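PDB 4IED: class D beta-lactamase from Fusobacterium nucleatum subsp. polymorphum, which probably hydrolyses beta-lactam antibiotics to substituted beta-amino acids, as a member of the class D beta-lactamase family that confers antibiotic resistance. Local coordinates for residues N128-G133 with S167-K172; M79-D84 with V105-A110; V205-W210 with D229-K234; L114-G119 with S139-F144. One frame throughout, in Å; residues are numbered along the deposited sequence.

Contact 1. Residues N128-G133 with S167-K172; sequences NKLNYG and SKLPFK
L130 and K129, on the last turn of helix 108-130, meet the loop L169-F171 with the backbones standing apart, the nearest CA atoms being those of K129 and P170 at 7.3 Å. The helix ends in a Schellman motif at N131, whose phi is positive, and the partner loop joins helix 154-165 to helix 173-182 in the helical part of the beta-lactamase fold. No direct hydrogen bond links the two segments, and side chains fill the interval. L130 packs mainly through CD2, with CG also against the F171 ring: the CD2 methyl lies 3.5 Å from CE1 of F171 and 4.0 Å from CD1 of L169, touching both the ring and a second leucine, each of which crosses L130 at roughly a right angle. F171 carries CG beside its backbone N (chi1 -73°), which turns the far end of the ring back to the helix end although its CB starts off at a slant. Behind this cluster helix 62-69 supplies F62 and I66 to L130 and L65 to F171. At the exposed margin, CG of P170, the centre of an inverse gamma turn, touches the carbonyl oxygen of K129 at 3.8 Å. The K129 chain bends at chi3 (71°) and brings CE near CZ of F171; a water accepts from K129 NZ at 2.8 Å and donates to P170 O, also at 2.8 Å.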
loop_
_atom_site.group_PDB
_atom_site.type_symbol
_atom_site.label_atom_id
_atom_site.label_comp_id
_atom_site.label_asym_id
_atom_site.label_seq_id
_atom_site.Cartn_x
_atom_site.Cartn_y
_atom_site.Cartn_z
ATOM N N ASN A 128 14.288 -5.165 -6.617
ATOM C CA ASN A 128 14.985 -6.431 -6.506
ATOM C C ASN A 128 15.441 -6.645 -5.060
ATOM O O ASN A 128 15.345 -7.773 -4.531
ATOM C CB ASN A 128 16.177 -6.475 -7.440
ATOM C CG ASN A 128 15.769 -6.703 -8.892
ATOM O OD1 ASN A 128 14.581 -6.817 -9.174
ATOM N ND2 ASN A 128 16.694 -6.775 -9.775
ATOM N N LYS A 129 15.861 -5.549 -4.395
ATOM C CA LYS A 129 16.269 -5.585 -2.964
ATOM C C LYS A 129 15.074 -5.964 -2.079
ATOM O O LYS A 129 15.227 -6.719 -1.089
ATOM C CB LYS A 129 16.868 -4.288 -2.569
ATOM C CG LYS A 129 18.288 -4.125 -3.027
ATOM C CD LYS A 129 18.587 -2.639 -3.036
ATOM C CE LYS A 129 18.688 -2.136 -1.651
ATOM N NZ LYS A 129 19.311 -0.782 -1.744
ATOM N N LEU A 130 13.879 -5.442 -2.408
ATOM C CA LEU A 130 12.646 -5.802 -1.767
ATOM C C LEU A 130 12.036 -7.123 -2.137
ATOM O O LEU A 130 11.077 -7.576 -1.528
ATOM C CB LEU A 130 11.576 -4.715 -2.032
ATOM C CG LEU A 130 11.800 -3.352 -1.408
ATOM C CD1 LEU A 130 11.056 -2.252 -2.114
ATOM C CD2 LEU A 130 11.594 -3.328 0.109
ATOM N N ASN A 131 12.545 -7.726 -3.240
ATOM C CA ASN A 131 11.930 -8.840 -3.885
ATOM C C ASN A 131 10.393 -8.588 -4.087
ATOM O O ASN A 131 9.563 -9.434 -3.778
ATOM C CB ASN A 131 12.106 -10.124 -3.119
ATOM C CG ASN A 131 11.731 -11.330 -3.943
ATOM O OD1 ASN A 131 11.977 -11.394 -5.179
ATOM N ND2 ASN A 131 11.164 -12.315 -3.283
ATOM N N TYR A 132 10.064 -7.394 -4.598
ATOM C CA TYR A 132 8.690 -6.846 -4.663
ATOM C C TYR A 132 7.906 -7.467 -5.809
ATOM O O TYR A 132 8.114 -7.150 -7.000
ATOM C CB TYR A 132 8.723 -5.306 -4.840
ATOM C CG TYR A 132 7.363 -4.648 -4.735
ATOM C CD1 TYR A 132 6.515 -4.609 -5.788
ATOM C CD2 TYR A 132 6.943 -4.013 -3.536
ATOM C CE1 TYR A 132 5.264 -4.035 -5.642
ATOM C CE2 TYR A 132 5.712 -3.438 -3.424
ATOM C CZ TYR A 132 4.841 -3.437 -4.478
ATOM O OH TYR A 132 3.642 -2.797 -4.386
ATOM N N GLY A 133 6.939 -8.329 -5.482
ATOM C CA GLY A 133 6.112 -8.906 -6.497
ATOM C C GLY A 133 6.900 -9.516 -7.630
ATOM O O GLY A 133 7.908 -10.186 -7.410
ATOM N N SER A 167 10.974 -2.445 10.943
ATOM C CA SER A 167 12.243 -1.907 10.399
ATOM C C SER A 167 13.195 -3.048 10.080
ATOM O O SER A 167 14.409 -2.917 10.206
ATOM C CB SER A 167 12.869 -0.853 11.319
ATOM O OG SER A 167 11.968 0.285 11.342
ATOM N N LYS A 168 12.680 -4.127 9.515
ATOM C CA LYS A 168 13.493 -5.318 9.190
ATOM C C LYS A 168 13.810 -5.492 7.724
ATOM O O LYS A 168 14.432 -6.472 7.315
ATOM C CB LYS A 168 12.803 -6.608 9.718
ATOM C CG LYS A 168 12.972 -6.772 11.221
ATOM C CD LYS A 168 12.240 -8.015 11.643
ATOM C CE LYS A 168 12.441 -8.193 13.141
ATOM N NZ LYS A 168 13.774 -8.560 13.618
ATOM N N LEU A 169 13.470 -4.527 6.926
ATOM C CA LEU A 169 13.842 -4.566 5.512
ATOM C C LEU A 169 15.311 -4.109 5.371
ATOM O O LEU A 169 15.831 -3.433 6.247
ATOM C CB LEU A 169 12.908 -3.707 4.647
ATOM C CG LEU A 169 11.473 -4.139 4.596
ATOM C CD1 LEU A 169 10.586 -3.082 3.934
ATOM C CD2 LEU A 169 11.387 -5.449 3.776
ATOM N N PRO A 170 15.930 -4.445 4.235
ATOM C CA PRO A 170 17.364 -4.079 4.072
ATOM C C PRO A 170 17.622 -2.670 3.585
ATOM O O PRO A 170 18.177 -2.435 2.481
ATOM C CB PRO A 170 17.831 -5.112 3.007
ATOM C CG PRO A 170 16.656 -5.366 2.168
ATOM C CD PRO A 170 15.453 -5.337 3.128
ATOM N N PHE A 171 17.160 -1.714 4.358
ATOM C CA PHE A 171 17.104 -0.248 4.048
ATOM C C PHE A 171 17.489 0.439 5.362
ATOM O O PHE A 171 17.348 -0.129 6.469
ATOM C CB PHE A 171 15.744 0.195 3.609
ATOM C CG PHE A 171 15.406 -0.267 2.220
ATOM C CD1 PHE A 171 14.967 -1.573 1.939
ATOM C CD2 PHE A 171 15.541 0.593 1.119
ATOM C CE1 PHE A 171 14.744 -1.983 0.637
ATOM C CE2 PHE A 171 15.294 0.169 -0.156
ATOM C CZ PHE A 171 14.900 -1.163 -0.400
ATOM N N LYS A 172 17.936 1.668 5.261
ATOM C CA LYS A 172 18.331 2.404 6.452
ATOM C C LYS A 172 17.189 2.472 7.444
ATOM O O LYS A 172 16.019 2.732 7.095
ATOM C CB LYS A 172 18.818 3.839 6.186
ATOM C CG LYS A 172 19.896 4.259 7.160
ATOM C CD LYS A 172 20.524 5.626 6.792
ATOM C CE LYS A 172 21.095 5.569 5.375
ATOM N NZ LYS A 172 22.427 4.927 5.328
HETATM O O HOH W 1 19.679 -0.525 0.996
#

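Contact 2. Residues M79-D84 with V105-A110; sequences MFYYYD and VSQVPA
The side chain of Y81 lies against the start of helix 108-130, and nearly all of the contact is van der Waals packing around it. A chi1 of 173° swings the phenol away from its own backbone N and over the first turn: backbone N of A110 sits over one face of the ring, and CD1 comes within 3.6 Å of A110 CA. Apolar contacts join Y81 CB to A110 CB (3.7 Å) and Y81 CE1 to P109 CB (3.8 Å), the hydroxyl lying beside the latter. F80 adds an edge contact, its CE2 lying near the ring plane 3.6 Å from the A110 carbonyl oxygen.

The polar side chain here is Q107, the N-cap residue of the helix. Its extended chain places NE2 3.5 Å from Y81 CD2, the amide and ring planes being 61° apart. Its hydrogen bonds go to the 93-97 loop, OE1 with S97 OG and NE2 with the carbonyl oxygens of W93 and K95, which should fix the amide beside the tyrosine. S106, Q107 and V108 match the Ser-X-Val motif of class D enzymes; S106 OG bonds to S57 OG and K196 NZ, consistent with the active-site edge.

A classic beta bulge sets F80 and Y81 together opposite S97, with backbone hydrogen bonds from both. The loop after helix 62-69 is thereby held just before helix 99-105, while F80 reaches L99 of that helix and L114 of helix 108-130.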
loop_
_atom_site.group_PDB
_atom_site.type_symbol
_atom_site.label_atom_id
_atom_site.label_comp_id
_atom_site.label_asym_id
_atom_site.label_seq_id
_atom_site.Cartn_x
_atom_site.Cartn_y
_atom_site.Cartn_z
ATOM N N MET A 79 10.670 19.791 0.554
ATOM C CA MET A 79 9.854 20.114 -0.643
ATOM C C MET A 79 10.531 19.432 -1.858
ATOM O O MET A 79 11.751 19.477 -2.026
ATOM C CB MET A 79 9.681 21.600 -0.854
ATOM C CG MET A 79 8.979 22.282 0.325
ATOM S SD MET A 79 7.425 21.553 0.824
ATOM C CE MET A 79 6.300 21.826 -0.467
ATOM N N PHE A 80 9.681 18.836 -2.682
ATOM C CA PHE A 80 10.124 18.008 -3.818
ATOM C C PHE A 80 9.335 18.201 -5.104
ATOM O O PHE A 80 9.965 18.304 -6.154
ATOM C CB PHE A 80 9.995 16.530 -3.405
ATOM C CG PHE A 80 10.333 15.561 -4.564
ATOM C CD1 PHE A 80 11.620 15.476 -5.018
ATOM C CD2 PHE A 80 9.312 14.783 -5.115
ATOM C CE1 PHE A 80 11.960 14.637 -6.101
ATOM C CE2 PHE A 80 9.673 13.929 -6.165
ATOM C CZ PHE A 80 10.947 13.932 -6.689
ATOM N N TYR A 81 8.014 18.230 -5.031
ATOM C CA TYR A 81 7.173 18.385 -6.222
ATOM C C TYR A 81 6.750 19.837 -6.326
ATOM O O TYR A 81 6.235 20.438 -5.345
ATOM C CB TYR A 81 5.942 17.496 -6.126
ATOM C CG TYR A 81 4.979 17.735 -7.221
ATOM C CD1 TYR A 81 5.192 17.241 -8.474
ATOM C CD2 TYR A 81 3.816 18.392 -6.963
ATOM C CE1 TYR A 81 4.261 17.547 -9.472
ATOM C CE2 TYR A 81 2.877 18.675 -7.965
ATOM C CZ TYR A 81 3.094 18.228 -9.206
ATOM O OH TYR A 81 2.162 18.536 -10.225
ATOM N N TYR A 82 6.903 20.417 -7.479
ATOM C CA TYR A 82 6.589 21.812 -7.754
ATOM C C TYR A 82 5.467 21.858 -8.764
ATOM O O TYR A 82 5.603 21.412 -9.951
ATOM C CB TYR A 82 7.854 22.566 -8.285
ATOM C CG TYR A 82 9.015 22.577 -7.289
ATOM C CD1 TYR A 82 9.102 23.576 -6.310
ATOM C CD2 TYR A 82 9.908 21.629 -7.327
ATOM C CE1 TYR A 82 10.157 23.550 -5.368
ATOM C CE2 TYR A 82 10.935 21.525 -6.379
ATOM C CZ TYR A 82 11.032 22.503 -5.428
ATOM O OH TYR A 82 12.106 22.425 -4.500
ATOM N N TYR A 83 4.328 22.312 -8.310
ATOM C CA TYR A 83 3.136 22.334 -9.170
ATOM C C TYR A 83 3.259 23.440 -10.176
ATOM O O TYR A 83 3.978 24.442 -9.951
ATOM C CB TYR A 83 1.868 22.424 -8.288
ATOM C CG TYR A 83 0.584 22.438 -9.149
ATOM C CD1 TYR A 83 0.265 21.346 -9.920
ATOM C CD2 TYR A 83 -0.382 23.477 -9.071
ATOM C CE1 TYR A 83 -0.877 21.356 -10.696
ATOM C CE2 TYR A 83 -1.539 23.484 -9.859
ATOM C CZ TYR A 83 -1.771 22.405 -10.636
ATOM O OH TYR A 83 -2.933 22.444 -11.400
ATOM N N ASP A 84 2.710 23.273 -11.360
ATOM C CA ASP A 84 2.830 24.193 -12.509
ATOM C C ASP A 84 1.514 24.583 -13.170
ATOM O O ASP A 84 1.530 25.074 -14.299
ATOM C CB ASP A 84 3.736 23.501 -13.523
ATOM C CG ASP A 84 3.062 22.280 -14.146
ATOM O OD1 ASP A 84 2.101 21.630 -13.587
ATOM O OD2 ASP A 84 3.542 21.913 -15.316
ATOM N N VAL A 105 -2.267 12.216 0.146
ATOM C CA VAL A 105 -3.283 12.546 -0.830
ATOM C C VAL A 105 -3.234 11.688 -2.114
ATOM O O VAL A 105 -4.063 11.810 -3.000
ATOM C CB VAL A 105 -3.292 14.030 -1.265
ATOM C CG1 VAL A 105 -3.303 14.893 0.045
ATOM C CG2 VAL A 105 -2.106 14.430 -2.095
ATOM N N SER A 106 -2.228 10.841 -2.162
ATOM C CA SER A 106 -1.957 9.951 -3.336
ATOM C C SER A 106 -1.675 10.771 -4.591
ATOM O O SER A 106 -2.266 10.592 -5.689
ATOM C CB SER A 106 -3.140 9.000 -3.541
ATOM O OG SER A 106 -2.632 7.781 -4.151
ATOM N N GLN A 107 -0.781 11.733 -4.432
ATOM C CA GLN A 107 -0.462 12.732 -5.457
ATOM C C GLN A 107 0.382 12.085 -6.576
ATOM O O GLN A 107 1.615 12.123 -6.582
ATOM C CB GLN A 107 0.222 13.952 -4.814
ATOM C CG GLN A 107 0.392 15.186 -5.712
ATOM C CD GLN A 107 1.060 16.321 -4.963
ATOM O OE1 GLN A 107 1.942 16.023 -4.121
ATOM N NE2 GLN A 107 0.801 17.555 -5.327
ATOM N N VAL A 108 -0.275 11.445 -7.516
ATOM C CA VAL A 108 0.432 10.718 -8.568
ATOM C C VAL A 108 1.481 11.524 -9.238
ATOM O O VAL A 108 2.540 10.972 -9.481
ATOM C CB VAL A 108 -0.568 10.134 -9.545
ATOM C CG1 VAL A 108 0.150 9.214 -10.569
ATOM C CG2 VAL A 108 -1.597 9.244 -8.892
ATOM N N PRO A 109 1.235 12.822 -9.642
ATOM C CA PRO A 109 2.356 13.452 -10.349
ATOM C C PRO A 109 3.635 13.567 -9.576
ATOM O O PRO A 109 4.764 13.587 -10.167
ATOM C CB PRO A 109 1.840 14.839 -10.713
ATOM C CG PRO A 109 0.415 14.911 -10.143
ATOM C CD PRO A 109 0.012 13.617 -9.568
ATOM N N ALA A 110 3.594 13.680 -8.258
ATOM C CA ALA A 110 4.783 13.776 -7.405
ATOM C C ALA A 110 5.520 12.425 -7.440
ATOM O O ALA A 110 6.717 12.429 -7.509
ATOM C CB ALA A 110 4.360 14.111 -5.986
#

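Contact 3. Residues V205-W210 with D229-K234; sequences VVPIGW and DISDSK
Two neighbouring antiparallel strands of the central beta-sheet part company here, at the beginning of strand 208-216 and the end of strand 221-229. I208 and D229 form a non-hydrogen-bonded pair with CA atoms 4.9 Å apart, and their side chains run side by side on the same face. The CD1 methyl of I208 ends 3.5 Å from D229 OD1. One residue further out, I230 N donates to the carbonyl oxygen of P207 over 3.0 Å. The N-H points well at its acceptor (160°), yet the nitrogen stands above the carbonyl plane, 38° out of it. The same oxygen receives a CA-H...O contact from D229.

This edge-to-edge pairing is part of the antiparallel sheet of the beta-lactamase and transpeptidase fold, in which strand 208-216 lies between 221-229 and 192-200. Next along the strand, G209 brings its CA to 4.2 Å from CD1 of I230, close packing that leaves little room for a side chain at that position.

Beyond the paired residues side chains take a larger part. In V206 a chi1 of 175° directs CG1 away from its own backbone N and lays this methyl against the D229 carboxylate, 3.6 Å from CG. The carboxylate itself is engaged by R48, whose NH1 forms a salt bridge with OD1. P207 packs its CB on the carbonyl oxygen of I230, an oxygen that also accepts from W199 NE1. At the exposed end, a water donates to V205 O and hydrogen-bonds to S231 OG at 2.8 Å, bridging the diverging chains.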
loop_
_atom_site.group_PDB
_atom_site.type_symbol
_atom_site.label_atom_id
_atom_site.label_comp_id
_atom_site.label_asym_id
_atom_site.label_seq_id
_atom_site.Cartn_x
_atom_site.Cartn_y
_atom_site.Cartn_z
ATOM N N VAL A 205 -9.848 -5.059 -17.278
ATOM C CA VAL A 205 -11.271 -5.028 -17.507
ATOM C C VAL A 205 -12.028 -4.781 -16.202
ATOM O O VAL A 205 -12.971 -3.995 -16.151
ATOM C CB VAL A 205 -11.730 -6.331 -18.172
ATOM C CG1 VAL A 205 -13.277 -6.394 -18.331
ATOM C CG2 VAL A 205 -11.223 -6.357 -19.606
ATOM N N VAL A 206 -11.627 -5.478 -15.146
ATOM C CA VAL A 206 -12.255 -5.369 -13.840
ATOM C C VAL A 206 -11.251 -4.683 -12.878
ATOM O O VAL A 206 -10.231 -5.279 -12.439
ATOM C CB VAL A 206 -12.648 -6.716 -13.254
ATOM C CG1 VAL A 206 -13.175 -6.543 -11.856
ATOM C CG2 VAL A 206 -13.724 -7.352 -14.145
ATOM N N PRO A 207 -11.472 -3.387 -12.545
ATOM C CA PRO A 207 -10.515 -2.678 -11.644
ATOM C C PRO A 207 -10.509 -3.305 -10.268
ATOM O O PRO A 207 -11.441 -3.916 -9.799
ATOM C CB PRO A 207 -11.051 -1.256 -11.664
ATOM C CG PRO A 207 -11.821 -1.130 -12.962
ATOM C CD PRO A 207 -12.475 -2.469 -13.150
ATOM N N ILE A 208 -9.320 -3.144 -9.669
ATOM C CA ILE A 208 -8.961 -3.755 -8.392
ATOM C C ILE A 208 -8.695 -2.639 -7.370
ATOM O O ILE A 208 -7.751 -1.849 -7.493
ATOM C CB ILE A 208 -7.658 -4.626 -8.491
ATOM C CG1 ILE A 208 -7.708 -5.694 -9.543
ATOM C CG2 ILE A 208 -7.345 -5.221 -7.073
ATOM C CD1 ILE A 208 -8.687 -6.774 -9.260
ATOM N N GLY A 209 -9.479 -2.654 -6.296
ATOM C CA GLY A 209 -9.214 -1.749 -5.170
ATOM C C GLY A 209 -8.375 -2.401 -4.085
ATOM O O GLY A 209 -8.658 -3.483 -3.660
ATOM N N TRP A 210 -7.368 -1.724 -3.633
ATOM C CA TRP A 210 -6.420 -2.194 -2.562
ATOM C C TRP A 210 -6.537 -1.320 -1.321
ATOM O O TRP A 210 -6.687 -0.093 -1.432
ATOM C CB TRP A 210 -4.953 -2.051 -3.029
ATOM C CG TRP A 210 -4.369 -2.998 -4.030
ATOM C CD1 TRP A 210 -4.199 -2.764 -5.359
ATOM C CD2 TRP A 210 -3.751 -4.261 -3.733
ATOM N NE1 TRP A 210 -3.595 -3.838 -5.968
ATOM C CE2 TRP A 210 -3.256 -4.769 -4.964
ATOM C CE3 TRP A 210 -3.638 -5.054 -2.549
ATOM C CZ2 TRP A 210 -2.566 -5.959 -5.013
ATOM C CZ3 TRP A 210 -2.963 -6.187 -2.575
ATOM C CH2 TRP A 210 -2.381 -6.670 -3.811
ATOM N N ASP A 229 -12.742 -6.436 -6.244
ATOM C CA ASP A 229 -13.235 -5.961 -7.579
ATOM C C ASP A 229 -14.092 -4.769 -7.319
ATOM O O ASP A 229 -15.129 -4.900 -6.645
ATOM C CB ASP A 229 -14.048 -7.102 -8.306
ATOM C CG ASP A 229 -13.169 -8.297 -8.704
ATOM O OD1 ASP A 229 -11.893 -8.179 -8.682
ATOM O OD2 ASP A 229 -13.796 -9.276 -9.118
ATOM N N ILE A 230 -13.678 -3.611 -7.784
ATOM C CA ILE A 230 -14.418 -2.361 -7.584
ATOM C C ILE A 230 -14.432 -1.607 -8.872
ATOM O O ILE A 230 -13.405 -1.136 -9.344
ATOM C CB ILE A 230 -13.915 -1.489 -6.461
ATOM C CG1 ILE A 230 -14.125 -2.161 -5.127
ATOM C CG2 ILE A 230 -14.637 -0.144 -6.442
ATOM C CD1 ILE A 230 -13.298 -1.532 -4.028
ATOM N N SER A 231 -15.605 -1.589 -9.505
ATOM C CA SER A 231 -15.787 -0.893 -10.765
ATOM C C SER A 231 -16.278 0.555 -10.615
ATOM O O SER A 231 -16.172 1.338 -11.588
ATOM C CB SER A 231 -16.718 -1.687 -11.700
ATOM O OG SER A 231 -16.023 -2.947 -12.009
ATOM N N ASP A 232 -16.831 0.953 -9.482
ATOM C CA ASP A 232 -17.419 2.280 -9.357
ATOM C C ASP A 232 -16.713 2.902 -8.162
ATOM O O ASP A 232 -16.596 2.289 -7.114
ATOM C CB ASP A 232 -18.890 2.209 -9.005
ATOM C CG ASP A 232 -19.595 3.532 -9.269
ATOM O OD1 ASP A 232 -19.236 4.455 -8.533
ATOM O OD2 ASP A 232 -20.472 3.720 -10.132
ATOM N N SER A 233 -16.312 4.136 -8.286
ATOM C CA SER A 233 -15.692 4.862 -7.165
ATOM C C SER A 233 -16.574 4.986 -5.914
ATOM O O SER A 233 -16.115 5.012 -4.724
ATOM C CB SER A 233 -15.256 6.222 -7.701
ATOM O OG SER A 233 -16.355 7.068 -7.961
ATOM N N LYS A 234 -17.879 4.891 -6.103
ATOM C CA LYS A 234 -18.802 4.858 -4.984
ATOM C C LYS A 234 -18.483 3.715 -3.969
ATOM O O LYS A 234 -18.850 3.841 -2.784
ATOM C CB LYS A 234 -20.270 4.744 -5.469
ATOM C CG LYS A 234 -20.830 6.081 -5.949
ATOM C CD LYS A 234 -21.017 6.325 -7.443
ATOM C CE LYS A 234 -22.272 5.790 -8.184
ATOM N NZ LYS A 234 -23.675 6.432 -8.562
HETATM O O HOH W 2 -15.667 -3.744 -14.711
#

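Contact 4. Residues L114-G119 with S139-F144; sequences LARELG and SEIDKF
D142 meets R116 because its CG is tucked between the backbone N and the carbonyl carbon (chi1 79°), while the arginine chain bends at chi3 (-63°) to bring its tip over. The contact packs the middle of helix 108-130 against the loop that leads on to helix 154-165, in the helical part of the beta-lactamase fold. In the conformer given, one of two modelled for R116, NH1 donates to D142 OD2 at 2.8 Å in a salt bridge, which is thus probably not permanent. The oxygen lies in the guanidinium plane and is approached on its anti lone pair, but the N-H...O angle of 140° shows a bent bond, and the two flat groups are steeply turned against each other. Only this single pair links the two charges, at a largely surface-exposed place.

The rest is van der Waals packing of A115 and I141, largely against backbone atoms. CB of A115 points at the loop and rests on the carbonyl oxygen of I141 at 3.4 Å. M123, about two turns further on, touches both A115 and F144. I141 lies along the helix: CG2 reaches R116 CG, CG1 comes to 3.6 Å from A115 O, and CD1 sits 3.6 Å from the carbonyl carbon of G119.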
loop_
_atom_site.group_PDB
_atom_site.type_symbol
_atom_site.label_atom_id
_atom_site.label_comp_id
_atom_site.label_asym_id
_atom_site.label_seq_id
_atom_site.Cartn_x
_atom_site.Cartn_y
_atom_site.Cartn_z
ATOM N N LEU A 114 9.207 11.323 -8.817
ATOM C CA LEU A 114 10.125 10.475 -8.072
ATOM C C LEU A 114 10.666 9.298 -8.893
ATOM O O LEU A 114 11.862 9.045 -8.932
ATOM C CB LEU A 114 9.440 9.991 -6.798
ATOM C CG LEU A 114 10.330 9.185 -5.818
ATOM C CD1 LEU A 114 11.532 9.880 -5.409
ATOM C CD2 LEU A 114 9.561 8.719 -4.655
ATOM N N ALA A 115 9.736 8.587 -9.541
ATOM C CA ALA A 115 10.107 7.421 -10.367
ATOM C C ALA A 115 11.082 7.851 -11.448
ATOM O O ALA A 115 12.067 7.184 -11.731
ATOM C CB ALA A 115 8.872 6.706 -10.899
ATOM N N ARG A 116 10.722 8.897 -12.158
ATOM C CA ARG A 116 11.598 9.328 -13.247
ATOM C C ARG A 116 12.997 9.685 -12.765
ATOM O O ARG A 116 14.000 9.356 -13.429
ATOM C CB ARG A 116 11.047 10.550 -13.958
ATOM C CG ARG A 116 9.792 10.254 -14.694
ATOM C CD ARG A 116 9.400 11.500 -15.396
ATOM N NE ARG A 116 9.088 12.662 -14.581
ATOM C CZ ARG A 116 7.866 13.014 -14.245
ATOM N NH1 ARG A 116 6.789 12.244 -14.597
ATOM N NH2 ARG A 116 7.710 14.215 -13.684
ATOM N N GLU A 117 13.094 10.417 -11.632
ATOM C CA GLU A 117 14.425 10.830 -11.098
ATOM C C GLU A 117 15.188 9.601 -10.683
ATOM O O GLU A 117 16.391 9.507 -10.901
ATOM C CB GLU A 117 14.246 11.848 -9.982
ATOM C CG GLU A 117 13.735 13.166 -10.538
ATOM C CD GLU A 117 13.680 14.293 -9.580
ATOM O OE1 GLU A 117 12.990 15.282 -9.962
ATOM O OE2 GLU A 117 14.337 14.205 -8.502
ATOM N N LEU A 118 14.522 8.632 -10.043
ATOM C CA LEU A 118 15.196 7.364 -9.728
ATOM C C LEU A 118 15.801 6.698 -10.977
ATOM O O LEU A 118 16.961 6.350 -10.996
ATOM C CB LEU A 118 14.282 6.405 -9.001
ATOM C CG LEU A 118 14.120 6.708 -7.493
ATOM C CD1 LEU A 118 12.831 5.961 -7.016
ATOM C CD2 LEU A 118 15.290 6.242 -6.684
ATOM N N GLY A 119 14.993 6.648 -12.009
ATOM C CA GLY A 119 15.377 5.972 -13.252
ATOM C C GLY A 119 15.263 4.474 -13.196
ATOM O O GLY A 119 15.224 3.870 -12.131
ATOM N N SER A 139 8.885 -0.782 -19.895
ATOM C CA SER A 139 9.494 0.351 -20.544
ATOM C C SER A 139 8.746 1.644 -20.264
ATOM O O SER A 139 8.859 2.589 -21.073
ATOM C CB SER A 139 9.522 0.087 -22.068
ATOM O OG SER A 139 8.234 -0.063 -22.602
ATOM N N GLU A 140 8.092 1.771 -19.118
ATOM C CA GLU A 140 7.281 2.959 -18.741
ATOM C C GLU A 140 7.644 3.255 -17.279
ATOM O O GLU A 140 7.050 2.766 -16.335
ATOM C CB GLU A 140 5.774 2.716 -18.855
ATOM C CG GLU A 140 5.299 2.528 -20.296
ATOM C CD GLU A 140 5.203 3.759 -21.107
ATOM O OE1 GLU A 140 5.311 4.853 -20.513
ATOM O OE2 GLU A 140 5.035 3.669 -22.336
ATOM N N ILE A 141 8.678 4.054 -17.123
ATOM C CA ILE A 141 9.269 4.321 -15.777
ATOM C C ILE A 141 8.282 5.032 -14.894
ATOM O O ILE A 141 8.440 4.869 -13.682
ATOM C CB ILE A 141 10.637 5.098 -15.862
ATOM C CG1 ILE A 141 11.360 5.088 -14.515
ATOM C CG2 ILE A 141 10.441 6.471 -16.374
ATOM C CD1 ILE A 141 11.808 3.814 -13.973
ATOM N N ASP A 142 7.270 5.753 -15.414
ATOM C CA ASP A 142 6.315 6.375 -14.506
ATOM C C ASP A 142 4.904 5.818 -14.560
ATOM O O ASP A 142 3.954 6.465 -14.056
ATOM C CB ASP A 142 6.439 7.875 -14.534
ATOM C CG ASP A 142 5.796 8.542 -15.690
ATOM O OD1 ASP A 142 5.307 7.859 -16.629
ATOM O OD2 ASP A 142 5.912 9.818 -15.756
ATOM N N LYS A 143 4.781 4.615 -15.113
ATOM C CA LYS A 143 3.470 3.950 -15.213
ATOM C C LYS A 143 3.476 2.524 -14.758
ATOM O O LYS A 143 2.427 1.876 -14.729
ATOM C CB LYS A 143 2.870 4.001 -16.610
ATOM C CG LYS A 143 2.762 5.353 -17.223
ATOM C CD LYS A 143 2.338 5.204 -18.696
ATOM C CE LYS A 143 2.465 6.474 -19.458
ATOM N NZ LYS A 143 1.784 6.385 -20.737
ATOM N N PHE A 144 4.664 1.921 -14.479
ATOM C CA PHE A 144 4.737 0.470 -14.322
ATOM C C PHE A 144 3.942 -0.102 -13.198
ATOM O O PHE A 144 3.665 -1.250 -13.242
ATOM C CB PHE A 144 6.214 -0.010 -14.231
ATOM C CG PHE A 144 6.957 0.516 -13.012
ATOM C CD1 PHE A 144 6.924 -0.190 -11.836
ATOM C CD2 PHE A 144 7.734 1.677 -13.054
ATOM C CE1 PHE A 144 7.524 0.289 -10.677
ATOM C CE2 PHE A 144 8.312 2.178 -11.907
ATOM C CZ PHE A 144 8.269 1.439 -10.741
#

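In the fold
Contacts 1, 2 and 4 share helix 108-130, meeting its end, its beginning and its middle, whereas contact 3 belongs to the central sheet and lies across the chain's centre from contact 1. Contacts 1 and 2 are mostly buried, contact 1 relying on leucine, proline and phenylalanine, contact 2 on tyrosine against proline and alanine; contact 3 is partly buried and alone has a backbone hydrogen bond between its segments; contact 4 lies at the surface and alone has a salt bridge across it. Contacts 2 and 4 touch, F80 CE2 lying 3.7 Å from L114 N. The segments of contacts 1 and 4 alternate along the chain, so these two loops return to one helix at different levels.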